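Yop proteins translocation protein Q (Yersinia pseudotuberculosis, PDB 3UEP) is a component of the Yop type III secretion machinery of Yersinia, represented here by its C-terminal FliN-like part. Local coordinates at residues H35-T38 with S39-P42; L58-G62 with R63-H67. All blocks are in the same frame, centred on the assembly; numbering follows the deposited sequence.

Contact 1 (H35-T38 with S39-P42); sequences HTLT and SLEP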
loop_
_atom_site.group_PDB
_atom_site.type_symbol
_atom_site.label_atom_id
_atom_site.label_comp_id
_atom_site.label_asym_id
_atom_site.label_seq_id
_atom_site.Cartn_x
_atom_site.Cartn_y
_atom_site.Cartn_z
ATOM N N HIS A 35 -7.689 -13.111 14.808
ATOM C CA HIS A 35 -9.002 -12.753 15.384
ATOM C C HIS A 35 -9.566 -11.538 14.645
ATOM O O HIS A 35 -10.731 -11.507 14.266
ATOM C CB HIS A 35 -8.890 -12.366 16.857
ATOM C CG HIS A 35 -8.795 -13.524 17.800
ATOM N ND1 HIS A 35 -9.779 -14.480 17.913
ATOM C CD2 HIS A 35 -7.844 -13.853 18.707
ATOM C CE1 HIS A 35 -9.437 -15.358 18.843
ATOM N NE2 HIS A 35 -8.269 -14.998 19.338
ATOM N N THR A 36 -8.724 -10.529 14.459
ATOM C CA THR A 36 -9.131 -9.285 13.812
ATOM C C THR A 36 -9.493 -9.488 12.336
ATOM O O THR A 36 -10.526 -8.999 11.894
ATOM C CB THR A 36 -8.065 -8.168 13.975
ATOM O OG1 THR A 36 -7.776 -7.991 15.361
ATOM C CG2 THR A 36 -8.592 -6.845 13.449
ATOM N N LEU A 37 -8.681 -10.239 11.592
ATOM C CA LEU A 37 -8.972 -10.483 10.168
ATOM C C LEU A 37 -10.214 -11.318 9.971
ATOM O O LEU A 37 -11.017 -11.050 9.073
ATOM C CB LEU A 37 -7.816 -11.201 9.454
ATOM C CG LEU A 37 -6.555 -10.500 8.955
ATOM C CD1 LEU A 37 -5.711 -11.514 8.221
ATOM C CD2 LEU A 37 -6.886 -9.367 8.030
ATOM N N THR A 38 -10.368 -12.357 10.786
ATOM C CA THR A 38 -11.536 -13.230 10.640
ATOM C C THR A 38 -12.827 -12.549 11.075
ATOM O O THR A 38 -13.902 -12.934 10.641
ATOM C CB THR A 38 -11.397 -14.553 11.410
ATOM O OG1 THR A 38 -12.430 -15.439 10.976
ATOM C CG2 THR A 38 -11.548 -14.324 12.894
ATOM N N SER A 39 -12.735 -11.536 11.924
ATOM C CA SER A 39 -13.945 -10.787 12.318
ATOM C C SER A 39 -14.345 -9.719 11.293
ATOM O O SER A 39 -15.422 -9.151 11.378
ATOM C CB SER A 39 -13.742 -10.119 13.671
ATOM O OG SER A 39 -12.724 -9.148 13.524
ATOM N N LEU A 40 -13.484 -9.441 10.321
ATOM C CA LEU A 40 -13.794 -8.400 9.341
ATOM C C LEU A 40 -15.035 -8.743 8.524
ATOM O O LEU A 40 -15.239 -9.896 8.145
ATOM C CB LEU A 40 -12.607 -8.150 8.421
ATOM C CG LEU A 40 -11.398 -7.497 9.100
ATOM C CD1 LEU A 40 -10.335 -7.202 8.052
ATOM C CD2 LEU A 40 -11.819 -6.214 9.818
ATOM N N GLU A 41 -15.882 -7.738 8.295
ATOM C CA GLU A 41 -17.022 -7.870 7.397
ATOM C C GLU A 41 -17.363 -6.480 6.844
ATOM O O GLU A 41 -16.852 -5.474 7.336
ATOM C CB GLU A 41 -18.212 -8.490 8.127
ATOM C CG GLU A 41 -18.752 -7.656 9.265
ATOM C CD GLU A 41 -19.820 -8.398 10.059
ATOM O OE1 GLU A 41 -19.925 -9.633 9.900
ATOM O OE2 GLU A 41 -20.556 -7.750 10.837
ATOM N N PRO A 42 -18.210 -6.418 5.810
ATOM C CA PRO A 42 -18.597 -5.100 5.287
ATOM C C PRO A 42 -19.172 -4.225 6.401
ATOM O O PRO A 42 -20.034 -4.675 7.166
ATOM C CB PRO A 42 -19.662 -5.430 4.238
ATOM C CG PRO A 42 -19.365 -6.863 3.850
ATOM C CD PRO A 42 -18.884 -7.521 5.107
HETATM O O HOH W 1 -13.113 -11.824 7.493
#
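The backbone of H35-T38 makes the last turn of the short helix 34-39: S39 N reaches back to H35 O in an alpha-helical i to i+4 bond of 3.1 Å, and one residue later the next amide turns instead to a carbonyl three positions back. The bond from L40 N to L37 O (3.2 Å) meets the carbonyl from well above its plane, 69° out of it, as the chain tightens and leaves the helix for the extended course of L40 to P42. With S39 OG set between the backbone N and the carbonyl carbon (chi1 65°), it gives a hydrogen bond to T36 O at 2.7 Å, arriving above the carbonyl plane. T36 O also takes a weak bond from S39 N, so one residue meets this oxygen with both its amide and its side chain. L40 lies over the same carbonyl, its CG 3.3 Å from T36 O. The CD1 branch of L40 points back to the preceding turn and touches CD2 of L37 at 4.1 Å; the two leucines slant across each other with their CG atoms both anti to the carbonyl carbon. A water lies within hydrogen-bonding distance of both L37 O (2.7 Å) and L40 O where the helix unwinds. The second subunit takes up the apolar side: its L65 packs on L37 and its L58 on L40, while its D15 accepts a hydrogen bond from H35 NE2. T36 turns its own hydroxyl to D33, just before the helix. The arrangement is that of a helix C-terminus that tightens to an i to i+3 bond, with a serine hydroxyl on a last-turn carbonyl, in a short helix of the FliN-like domain lying at the dimer interface.

Contact 2 (L58-G62 with R63-H67); sequences LLANG and RLLGH
L58 O receives two successive amides of the facing strand, a strong bond from L65 N (2.6 Å, 163° at the hydrogen) and a weak one from G66 N at 3.3 Å. Since L65 and G66 both face L58, the pairing is a classic beta bulge. L58 N returns a nearly straight bond to G66 O at 2.7 Å. Past the bulge, L59 and L64 form a non-hydrogen-bonded pair, in which CD2 of L59 lies against the L64 backbone, 3.7 Å from its CA, and a CA-H...O contact links L59 CA to R63 O. A60 and R63 close the hairpin with a mutual pair of bonds, A60 N to R63 O at 2.8 Å and R63 N to A60 O at 3.1 Å. Between them N61 and G62 make a type I' turn, both with positive phi. The extra residue of the bulge is L65, whose CG stands anti to its backbone N (chi1 175°); this carries CD2 alongside A60 CB, at 4.1 Å, and near CD2 of L58. The long chain of R63 is extended from CG to NE and leads away from the pairing, touching V87 and S90. Further out, N61 OD1 accepts the amide of Q22, fixing the turn to strand 20-27. The hairpin occupies the middle of the four-stranded antiparallel sheet: strand 20-27 flanks 55-60, with F25 against L58, and strand 76-84 flanks 63-73, with I81 against L58 and R83 against H67.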
loop_
_atom_site.group_PDB
_atom_site.type_symbol
_atom_site.label_atom_id
_atom_site.label_comp_id
_atom_site.label_asym_id
_atom_site.label_seq_id
_atom_site.Cartn_x
_atom_site.Cartn_y
_atom_site.Cartn_z
ATOM N N LEU A 58 6.159 3.819 -0.598
ATOM C CA LEU A 58 6.190 3.541 -2.021
ATOM C C LEU A 58 6.858 2.204 -2.253
ATOM O O LEU A 58 7.983 1.981 -1.818
ATOM C CB LEU A 58 6.968 4.607 -2.788
ATOM C CG LEU A 58 6.286 5.933 -3.111
ATOM C CD1 LEU A 58 6.062 6.751 -1.833
ATOM C CD2 LEU A 58 7.157 6.687 -4.106
ATOM N N LEU A 59 6.169 1.314 -2.950
ATOM C CA LEU A 59 6.752 0.045 -3.307
ATOM C C LEU A 59 6.959 0.029 -4.824
ATOM O O LEU A 59 6.123 0.529 -5.573
ATOM C CB LEU A 59 5.849 -1.106 -2.853
ATOM C CG LEU A 59 5.459 -1.138 -1.367
ATOM C CD1 LEU A 59 4.350 -2.144 -1.152
ATOM C CD2 LEU A 59 6.641 -1.473 -0.488
ATOM N N ALA A 60 8.104 -0.488 -5.264
ATOM C CA ALA A 60 8.370 -0.685 -6.688
ATOM C C ALA A 60 8.439 -2.185 -6.877
ATOM O O ALA A 60 9.288 -2.848 -6.287
ATOM C CB ALA A 60 9.675 -0.022 -7.103
ATOM N N ASN A 61 7.511 -2.723 -7.658
ATOM C CA ASN A 61 7.353 -4.171 -7.752
ATOM C C ASN A 61 7.352 -4.878 -6.373
ATOM O O ASN A 61 7.979 -5.929 -6.204
ATOM C CB ASN A 61 8.427 -4.770 -8.673
ATOM C CG ASN A 61 8.417 -4.153 -10.075
ATOM O OD1 ASN A 61 7.397 -3.636 -10.536
ATOM N ND2 ASN A 61 9.557 -4.218 -10.761
ATOM N N GLY A 62 6.656 -4.298 -5.395
ATOM C CA GLY A 62 6.549 -4.901 -4.073
ATOM C C GLY A 62 7.700 -4.723 -3.082
ATOM O O GLY A 62 7.608 -5.201 -1.950
ATOM N N ARG A 63 8.776 -4.049 -3.492
ATOM C CA ARG A 63 9.897 -3.750 -2.601
ATOM C C ARG A 63 9.914 -2.267 -2.224
ATOM O O ARG A 63 9.639 -1.407 -3.054
ATOM C CB ARG A 63 11.226 -4.084 -3.278
ATOM C CG ARG A 63 11.511 -5.567 -3.472
ATOM C CD ARG A 63 12.983 -5.778 -3.836
ATOM N NE ARG A 63 13.306 -7.173 -4.130
ATOM C CZ ARG A 63 13.532 -7.651 -5.351
ATOM N NH1 ARG A 63 13.479 -6.849 -6.409
ATOM N NH2 ARG A 63 13.820 -8.935 -5.518
ATOM N N LEU A 64 10.278 -1.973 -0.984
ATOM C CA LEU A 64 10.206 -0.616 -0.454
ATOM C C LEU A 64 11.129 0.347 -1.209
ATOM O O LEU A 64 12.342 0.152 -1.264
ATOM C CB LEU A 64 10.532 -0.614 1.045
ATOM C CG LEU A 64 10.535 0.744 1.748
ATOM C CD1 LEU A 64 9.146 1.373 1.666
ATOM C CD2 LEU A 64 10.994 0.622 3.217
ATOM N N LEU A 65 10.546 1.403 -1.767
ATOM C CA LEU A 65 11.288 2.353 -2.583
ATOM C C LEU A 65 11.425 3.697 -1.869
ATOM O O LEU A 65 12.340 4.464 -2.137
ATOM C CB LEU A 65 10.564 2.532 -3.921
ATOM C CG LEU A 65 11.037 3.557 -4.940
ATOM C CD1 LEU A 65 12.187 2.978 -5.718
ATOM C CD2 LEU A 65 9.898 3.885 -5.875
ATOM N N GLY A 66 10.506 3.993 -0.962
ATOM C CA GLY A 66 10.557 5.258 -0.256
ATOM C C GLY A 66 9.318 5.559 0.552
ATOM O O GLY A 66 8.386 4.746 0.613
ATOM N N HIS A 67 9.309 6.737 1.165
ATOM C CA HIS A 67 8.258 7.130 2.102
ATOM C C HIS A 67 7.760 8.524 1.737
ATOM O O HIS A 67 8.507 9.350 1.220
ATOM C CB HIS A 67 8.773 7.133 3.544
ATOM C CG HIS A 67 9.419 5.846 3.968
ATOM N ND1 HIS A 67 8.750 4.876 4.689
ATOM C CD2 HIS A 67 10.682 5.384 3.799
ATOM C CE1 HIS A 67 9.570 3.868 4.939
ATOM N NE2 HIS A 67 10.748 4.154 4.411
#

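Within one chain the two contacts stand apart: their centres are 27 Å from each other and their nearest atoms about 16 Å, with no touch. They follow in series, the helix end at 35-42 closing before the hairpin at 58-67 opens. The centre of contact 2 is about 6 Å, and that of contact 1 about 23 Å, from the centre of the chain, the latter at the surface. The dimer brings the two elements together: the helix end of one copy lies against the bulged hairpin of the other, so parts that are separate within a chain meet between chains.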